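Local structure of T9SS C-terminal target domain-containing protein (Bacteroides cellulosilyticus, 5JVK) at residues A[199-211]-A[240-253]. The protein is a family 39 glycoside hydrolase of a gut symbiont, and probably cleaves O-glycosidic bonds within polysaccharide chains. Residues are numbered along the deposited sequence; the frame is centred on the assembly and turned at random.
Sequences GCANALAYAVKEM and VYPTVKKVNPDITL
Ala201 with Val240 and Ala205 with Val244 bring the backbones closest, CA to CA 4.3 Å in the first pair, as helices 199-211 and 240-247 run side by side in the same direction, their axes 8.5 Å apart and crossing at -21°. Small alanines on the first helix permit this approach. Val244 is a knob in a hole formed by Ala201, Leu204, Ala205 and Val208. Its two methyls part because chi1 of 173° sets CG1 opposite the backbone N and leaves CG2 beside it: CG2 lies 3.7 Å from Leu204 CG, while CG1 touches Val208 CG2, the two side chains crossing at about a right angle. Cut back to an alanine, Val244 would probably leave a gap between Leu204 and Val208, both side chains then being free to shift. One turn earlier, Val240 straddles the start of the contact, CG2 against Ala201 and CG1 across Leu204 CD2 at 3.7 Å. Thr243 rests its methyl over Ala205 CB and beside Asn202 OD1; its OG1 touches Ala201 CB yet bonds to the carbonyl of Val239. Further along, Val247 CG1 packs on Lys209 CB at 3.4 Å, a contact of two exposed residues at the solvent edge. No hydrogen bond joins the segments. Val208 CG1 also reaches past the helix end to Asn248 CB and, tip to tip, to Ile251 CG2 4.0 Å away. There the chain reverses in a type I turn, which includes an Asx turn: Asn248 OD1 accepts from Asp250 N at 3.1 Å, and Asn248 ND2 bonds to Asn213. The turn leads into strand 252-255 of the eight-stranded parallel barrel, a TIM barrel; beneath the two neighbouring outer helices, Trp218 of the adjacent strand 217-220 packs against Leu204, Val208 and Ile251.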
loop_
_atom_site.group_PDB
_atom_site.type_symbol
_atom_site.label_atom_id
_atom_site.label_comp_id
_atom_site.label_asym_id
_atom_site.label_seq_id
_atom_site.Cartn_x
_atom_site.Cartn_y
_atom_site.Cartn_z
ATOM N N GLY A 199 18.190 0.579 -27.201
ATOM C CA GLY A 199 18.602 -0.481 -26.284
ATOM C C GLY A 199 17.672 -0.652 -25.099
ATOM O O GLY A 199 17.388 -1.777 -24.691
ATOM N N CYS A 200 17.206 0.472 -24.552
ATOM C CA CYS A 200 16.225 0.486 -23.461
ATOM C C CYS A 200 14.886 -0.085 -23.917
ATOM O O CYS A 200 14.283 -0.899 -23.212
ATOM C CB CYS A 200 16.025 1.917 -22.942
ATOM S SG CYS A 200 15.053 2.067 -21.422
ATOM N N ALA A 201 14.437 0.343 -25.097
ATOM C CA ALA A 201 13.175 -0.121 -25.685
ATOM C C ALA A 201 13.151 -1.622 -25.956
ATOM O O ALA A 201 12.174 -2.295 -25.625
ATOM C CB ALA A 201 12.880 0.644 -26.966
ATOM N N ASN A 202 14.224 -2.137 -26.553
ATOM C CA ASN A 202 14.332 -3.569 -26.848
ATOM C C ASN A 202 14.568 -4.420 -25.596
ATOM O O ASN A 202 14.186 -5.592 -25.573
ATOM C CB ASN A 202 15.436 -3.834 -27.881
ATOM C CG ASN A 202 15.123 -3.234 -29.244
ATOM O OD1 ASN A 202 13.975 -3.241 -29.694
ATOM N ND2 ASN A 202 16.149 -2.727 -29.920
ATOM N N ALA A 203 15.191 -3.839 -24.569
ATOM C CA ALA A 203 15.391 -4.528 -23.284
ATOM C C ALA A 203 14.075 -4.735 -22.536
ATOM O O ALA A 203 13.823 -5.821 -22.008
ATOM C CB ALA A 203 16.372 -3.760 -22.412
ATOM N N LEU A 204 13.250 -3.688 -22.484
ATOM C CA LEU A 204 11.916 -3.776 -21.883
ATOM C C LEU A 204 11.000 -4.675 -22.711
ATOM O O LEU A 204 10.258 -5.484 -22.151
ATOM C CB LEU A 204 11.284 -2.384 -21.731
ATOM C CG LEU A 204 9.856 -2.295 -21.171
ATOM C CD1 LEU A 204 9.741 -2.997 -19.825
ATOM C CD2 LEU A 204 9.422 -0.844 -21.055
ATOM N N ALA A 205 11.054 -4.519 -24.034
ATOM C CA ALA A 205 10.265 -5.342 -24.960
ATOM C C ALA A 205 10.541 -6.837 -24.798
ATOM O O ALA A 205 9.624 -7.649 -24.920
ATOM C CB ALA A 205 10.513 -4.912 -26.396
ATOM N N TYR A 206 11.799 -7.190 -24.522
ATOM C CA TYR A 206 12.168 -8.569 -24.173
ATOM C C TYR A 206 11.461 -9.030 -22.900
ATOM O O TYR A 206 10.891 -10.127 -22.865
ATOM C CB TYR A 206 13.688 -8.721 -23.998
ATOM C CG TYR A 206 14.083 -9.978 -23.251
ATOM C CD1 TYR A 206 14.436 -9.930 -21.901
ATOM C CD2 TYR A 206 14.068 -11.220 -23.885
ATOM C CE1 TYR A 206 14.785 -11.083 -21.209
ATOM C CE2 TYR A 206 14.414 -12.378 -23.202
ATOM C CZ TYR A 206 14.774 -12.305 -21.867
ATOM O OH TYR A 206 15.118 -13.449 -21.186
ATOM N N ALA A 207 11.527 -8.197 -21.862
ATOM C CA ALA A 207 10.900 -8.497 -20.569
ATOM C C ALA A 207 9.382 -8.657 -20.669
ATOM O O ALA A 207 8.805 -9.537 -20.027
ATOM C CB ALA A 207 11.248 -7.425 -19.545
ATOM N N VAL A 208 8.754 -7.812 -21.485
ATOM C CA VAL A 208 7.302 -7.847 -21.701
ATOM C C VAL A 208 6.880 -9.117 -22.453
ATOM O O VAL A 208 5.888 -9.751 -22.085
ATOM C CB VAL A 208 6.820 -6.571 -22.435
ATOM C CG1 VAL A 208 5.356 -6.676 -22.844
ATOM C CG2 VAL A 208 7.034 -5.341 -21.555
ATOM N N LYS A 209 7.636 -9.472 -23.495
ATOM C CA LYS A 209 7.433 -10.722 -24.248
ATOM C C LYS A 209 7.472 -11.948 -23.335
ATOM O O LYS A 209 6.585 -12.801 -23.386
ATOM C CB LYS A 209 8.517 -10.891 -25.326
ATOM C CG LYS A 209 8.158 -11.861 -26.444
ATOM C CD LYS A 209 9.401 -12.296 -27.209
ATOM C CE LYS A 209 9.081 -13.331 -28.277
ATOM N NZ LYS A 209 8.394 -12.736 -29.458
ATOM N N GLU A 210 8.515 -12.009 -22.507
ATOM C CA GLU A 210 8.789 -13.150 -21.633
ATOM C C GLU A 210 7.656 -13.389 -20.641
ATOM O O GLU A 210 7.169 -14.512 -20.506
ATOM C CB GLU A 210 10.107 -12.916 -20.879
ATOM C CG GLU A 210 10.604 -14.080 -20.022
ATOM C CD GLU A 210 11.008 -15.311 -20.817
ATOM O OE1 GLU A 210 11.197 -15.216 -22.052
ATOM O OE2 GLU A 210 11.146 -16.385 -20.190
ATOM N N MET A 211 7.249 -12.324 -19.957
ATOM C CA MET A 211 6.167 -12.388 -18.975
ATOM C C MET A 211 4.801 -12.520 -19.634
ATOM O O MET A 211 3.955 -13.281 -19.161
ATOM C CB MET A 211 6.184 -11.144 -18.080
ATOM C CG MET A 211 7.418 -11.035 -17.203
ATOM S SD MET A 211 7.455 -12.356 -15.982
ATOM C CE MET A 211 9.137 -12.235 -15.385
ATOM N N VAL A 240 10.259 3.653 -26.963
ATOM C CA VAL A 240 9.838 2.542 -26.086
ATOM C C VAL A 240 8.383 2.104 -26.302
ATOM O O VAL A 240 8.106 0.905 -26.343
ATOM C CB VAL A 240 10.080 2.874 -24.584
ATOM C CG1 VAL A 240 9.429 1.847 -23.656
ATOM C CG2 VAL A 240 11.572 2.948 -24.296
ATOM N N TYR A 241 7.468 3.063 -26.435
ATOM C CA TYR A 241 6.035 2.749 -26.515
ATOM C C TYR A 241 5.657 1.853 -27.708
ATOM O O TYR A 241 5.037 0.812 -27.498
ATOM C CB TYR A 241 5.178 4.022 -26.477
ATOM C CG TYR A 241 3.687 3.759 -26.462
ATOM C CD1 TYR A 241 3.031 3.397 -25.280
ATOM C CD2 TYR A 241 2.926 3.875 -27.626
ATOM C CE1 TYR A 241 1.662 3.159 -25.262
ATOM C CE2 TYR A 241 1.557 3.636 -27.617
ATOM C CZ TYR A 241 0.930 3.280 -26.434
ATOM O OH TYR A 241 -0.422 3.046 -26.429
ATOM N N PRO A 242 6.032 2.237 -28.948
ATOM C CA PRO A 242 5.724 1.341 -30.077
ATOM C C PRO A 242 6.488 0.008 -30.044
ATOM O O PRO A 242 5.914 -1.020 -30.398
ATOM C CB PRO A 242 6.115 2.170 -31.310
ATOM C CG PRO A 242 7.094 3.169 -30.804
ATOM C CD PRO A 242 6.651 3.494 -29.412
ATOM N N THR A 243 7.754 0.035 -29.622
ATOM C CA THR A 243 8.572 -1.183 -29.482
ATOM C C THR A 243 7.944 -2.208 -28.533
ATOM O O THR A 243 7.933 -3.405 -28.825
ATOM C CB THR A 243 9.992 -0.863 -28.957
ATOM O OG1 THR A 243 10.563 0.206 -29.717
ATOM C CG2 THR A 243 10.906 -2.079 -29.058
ATOM N N VAL A 244 7.428 -1.727 -27.404
ATOM C CA VAL A 244 6.853 -2.592 -26.372
ATOM C C VAL A 244 5.421 -3.032 -26.713
ATOM O O VAL A 244 5.079 -4.200 -26.531
ATOM C CB VAL A 244 6.901 -1.909 -24.984
ATOM C CG1 VAL A 244 6.150 -2.726 -23.947
ATOM C CG2 VAL A 244 8.344 -1.708 -24.535
ATOM N N LYS A 245 4.590 -2.105 -27.187
ATOM C CA LYS A 245 3.182 -2.408 -27.499
ATOM C C LYS A 245 2.997 -3.360 -28.689
ATOM O O LYS A 245 1.994 -4.072 -28.759
ATOM C CB LYS A 245 2.385 -1.120 -27.738
ATOM C CG LYS A 245 2.223 -0.246 -26.501
ATOM C CD LYS A 245 1.183 -0.782 -25.524
ATOM C CE LYS A 245 -0.235 -0.467 -25.970
ATOM N NZ LYS A 245 -1.240 -0.874 -24.951
ATOM N N LYS A 246 3.950 -3.361 -29.619
ATOM C CA LYS A 246 3.958 -4.320 -30.731
ATOM C C LYS A 246 4.133 -5.751 -30.217
ATOM O O LYS A 246 3.510 -6.681 -30.730
ATOM C CB LYS A 246 5.074 -3.975 -31.725
ATOM C CG LYS A 246 4.936 -4.622 -33.095
ATOM C CD LYS A 246 5.839 -3.937 -34.116
ATOM C CE LYS A 246 5.532 -4.368 -35.543
ATOM N NZ LYS A 246 5.993 -5.757 -35.826
ATOM N N VAL A 247 4.975 -5.904 -29.194
ATOM C CA VAL A 247 5.251 -7.201 -28.562
ATOM C C VAL A 247 4.090 -7.697 -27.683
ATOM O O VAL A 247 3.830 -8.900 -27.629
ATOM C CB VAL A 247 6.567 -7.135 -27.748
ATOM C CG1 VAL A 247 6.783 -8.392 -26.915
ATOM C CG2 VAL A 247 7.746 -6.915 -28.689
ATOM N N ASN A 248 3.422 -6.780 -26.983
ATOM C CA ASN A 248 2.239 -7.105 -26.175
ATOM C C ASN A 248 1.280 -5.906 -26.180
ATOM O O ASN A 248 1.460 -4.971 -25.400
ATOM C CB ASN A 248 2.656 -7.475 -24.743
ATOM C CG ASN A 248 1.519 -8.069 -23.916
ATOM O OD1 ASN A 248 0.341 -7.967 -24.265
ATOM N ND2 ASN A 248 1.877 -8.680 -22.793
ATOM N N PRO A 249 0.259 -5.923 -27.066
ATOM C CA PRO A 249 -0.728 -4.828 -27.100
ATOM C C PRO A 249 -1.579 -4.671 -25.833
ATOM O O PRO A 249 -2.104 -3.584 -25.588
ATOM C CB PRO A 249 -1.630 -5.199 -28.286
ATOM C CG PRO A 249 -0.815 -6.114 -29.128
ATOM C CD PRO A 249 0.049 -6.877 -28.172
ATOM N N ASP A 250 -1.710 -5.740 -25.045
ATOM C CA ASP A 250 -2.609 -5.765 -23.883
ATOM C C ASP A 250 -2.078 -5.090 -22.609
ATOM O O ASP A 250 -2.844 -4.913 -21.663
ATOM C CB ASP A 250 -3.006 -7.216 -23.554
ATOM C CG ASP A 250 -3.744 -7.907 -24.700
ATOM O OD1 ASP A 250 -4.404 -7.217 -25.513
ATOM O OD2 ASP A 250 -3.670 -9.152 -24.775
ATOM N N ILE A 251 -0.797 -4.719 -22.567
ATOM C CA ILE A 251 -0.248 -4.049 -21.377
ATOM C C ILE A 251 -0.705 -2.592 -21.269
ATOM O O ILE A 251 -1.187 -2.000 -22.240
ATOM C CB ILE A 251 1.305 -4.085 -21.300
ATOM C CG1 ILE A 251 1.964 -3.182 -22.358
ATOM C CG2 ILE A 251 1.825 -5.512 -21.410
ATOM C CD1 ILE A 251 3.384 -2.799 -22.009
ATOM N N THR A 252 -0.538 -2.038 -20.071
ATOM C CA THR A 252 -0.649 -0.606 -19.832
ATOM C C THR A 252 0.768 -0.080 -19.604
ATOM O O THR A 252 1.381 -0.363 -18.568
ATOM C CB THR A 252 -1.541 -0.316 -18.613
ATOM O OG1 THR A 252 -2.790 -0.997 -18.771
ATOM C CG2 THR A 252 -1.808 1.175 -18.466
ATOM N N LEU A 253 1.297 0.636 -20.596
ATOM C CA LEU A 253 2.602 1.288 -20.482
ATOM C C LEU A 253 2.432 2.594 -19.713
ATOM O O LEU A 253 1.700 3.485 -20.153
ATOM C CB LEU A 253 3.203 1.544 -21.869
ATOM C CG LEU A 253 4.687 1.941 -21.987
ATOM C CD1 LEU A 253 4.949 3.386 -21.567
ATOM C CD2 LEU A 253 5.589 0.984 -21.212
#